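Local coordinates for beta-lactamase inhibitory protein BLIP-I (Streptomyces exfoliatus, PDB 3GMV) that inhibits class A beta-lactamases, probably by docking the concave face of its antiparallel sheet against the enzyme, at residues 85-88 and 89-93. Residues are numbered along the deposited sequence; the frame is centred on the assembly and turned at random.
Sequences NRTA and LGMTE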
loop_
_atom_site.group_PDB
_atom_site.type_symbol
_atom_site.label_atom_id
_atom_site.label_comp_id
_atom_site.label_asym_id
_atom_site.label_seq_id
_atom_site.Cartn_x
_atom_site.Cartn_y
_atom_site.Cartn_z
ATOM N N ASN A 85 10.458 -6.787 17.602
ATOM C CA ASN A 85 10.427 -7.933 18.522
ATOM C C ASN A 85 9.316 -7.874 19.555
ATOM O O ASN A 85 9.051 -8.878 20.239
ATOM C CB ASN A 85 11.766 -8.085 19.235
ATOM C CG ASN A 85 12.823 -8.666 18.339
ATOM O OD1 ASN A 85 12.506 -9.267 17.310
ATOM N ND2 ASN A 85 14.102 -8.506 18.723
ATOM N N ARG A 86 8.633 -6.734 19.631
ATOM C CA ARG A 86 7.482 -6.620 20.507
ATOM C C ARG A 86 6.169 -6.571 19.730
ATOM O O ARG A 86 5.131 -6.107 20.242
ATOM C CB ARG A 86 7.642 -5.442 21.486
ATOM C CG ARG A 86 8.761 -5.693 22.501
ATOM C CD ARG A 86 8.855 -4.522 23.550
ATOM N NE ARG A 86 9.331 -3.294 22.903
ATOM C CZ ARG A 86 10.608 -2.983 22.683
ATOM N NH1 ARG A 86 11.574 -3.813 23.067
ATOM N NH2 ARG A 86 10.934 -1.833 22.074
ATOM N N THR A 87 6.199 -7.109 18.513
ATOM C CA THR A 87 4.982 -7.337 17.767
ATOM C C THR A 87 4.783 -8.838 17.643
ATOM O O THR A 87 5.747 -9.640 17.760
ATOM C CB THR A 87 5.003 -6.692 16.360
ATOM O OG1 THR A 87 6.083 -7.257 15.588
ATOM C CG2 THR A 87 5.244 -5.174 16.478
ATOM N N ALA A 88 3.541 -9.226 17.394
ATOM C CA ALA A 88 3.192 -10.643 17.247
ATOM C C ALA A 88 1.864 -10.723 16.509
ATOM O O ALA A 88 0.995 -9.884 16.726
ATOM C CB ALA A 88 3.050 -11.313 18.646
ATOM N N LEU A 89 1.692 -11.754 15.668
ATOM C CA LEU A 89 0.397 -11.963 15.002
ATOM C C LEU A 89 -0.720 -12.008 16.043
ATOM O O LEU A 89 -0.529 -12.581 17.129
ATOM C CB LEU A 89 0.406 -13.258 14.172
ATOM C CG LEU A 89 1.435 -13.230 13.040
ATOM C CD1 LEU A 89 1.268 -14.450 12.122
ATOM C CD2 LEU A 89 1.333 -11.956 12.233
ATOM N N GLY A 90 -1.853 -11.380 15.741
ATOM C CA GLY A 90 -3.028 -11.416 16.603
ATOM C C GLY A 90 -3.154 -10.185 17.481
ATOM O O GLY A 90 -4.209 -9.961 18.089
ATOM N N MET A 91 -2.086 -9.397 17.587
ATOM C CA MET A 91 -2.151 -8.133 18.357
ATOM C C MET A 91 -3.080 -7.153 17.653
ATOM O O MET A 91 -3.251 -7.233 16.431
ATOM C CB MET A 91 -0.753 -7.535 18.594
ATOM C CG MET A 91 -0.208 -6.684 17.426
ATOM S SD MET A 91 1.555 -6.318 17.545
ATOM C CE MET A 91 1.697 -5.558 19.163
ATOM N N THR A 92 -3.711 -6.250 18.410
ATOM C CA THR A 92 -4.584 -5.278 17.819
ATOM C C THR A 92 -3.786 -4.156 17.212
ATOM O O THR A 92 -2.616 -3.999 17.524
ATOM C CB THR A 92 -5.529 -4.647 18.843
ATOM O OG1 THR A 92 -4.755 -3.890 19.774
ATOM C CG2 THR A 92 -6.314 -5.738 19.582
ATOM N N GLU A 93 -4.430 -3.386 16.340
ATOM C CA GLU A 93 -3.813 -2.226 15.749
ATOM C C GLU A 93 -3.344 -1.276 16.855
ATOM O O GLU A 93 -2.248 -0.706 16.768
ATOM C CB GLU A 93 -4.743 -1.518 14.769
ATOM C CG GLU A 93 -4.135 -0.238 14.247
ATOM C CD GLU A 93 -4.931 0.414 13.167
ATOM O OE1 GLU A 93 -6.131 0.078 13.044
ATOM O OE2 GLU A 93 -4.346 1.256 12.437
#
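The side chain of Met91 folds back over Thr87 and Ala88 at the end of a type II beta turn, which runs from Ala88 to Met91 in the loop that joins helix 81-84 to helix 93-99. The turn is closed by one backbone hydrogen bond, Met91 N to Ala88 O at 3.2 Å, with an N-H...O angle of 161°. Gly90 occupies its third position with a positive phi; at these backbone angles a CB would press on the carbonyl oxygen of Leu89, so the absence of a side chain fits the turn.

A second, weak hydrogen bond uses the thioether: Ala88 N lies 3.5 Å from Met91 SD, and the N-H...S angle of 160° shows that the hydrogen points well at the sulfur. Together the two bonds make Ala88 donor and acceptor to the same residue.

Van der Waals contacts fill in the rest. Met91 CG sits between its backbone N and carbonyl carbon (chi1 84°), which turns it against Ala88 O beside CB; an extended chi2 then carries SD on to Thr87. There Met91 SD meets Thr87 CA at 3.6 Å and lies almost as close to Thr87 CB, with CG2 slightly farther off. A bend at chi3 then brings Met91 CE within 3.6 Å of Arg86 O.

Beyond the turn, Thr87 OG1 hydrogen-bonds to Tyr84 O and Arg150 NE, while Gly90 and Met91 form backbone hydrogen bonds with Leu147 of strand 146-153, the edge of the sheet. Thr92 follows as N-cap of helix 93-99.

The chemistry implies a turn closed by its backbone bond, to which a polarisable thioether probably adds a little through the weak N-H...S bond, offering Ala88 N a soft acceptor while packing against the carbon atoms of the buried Thr87.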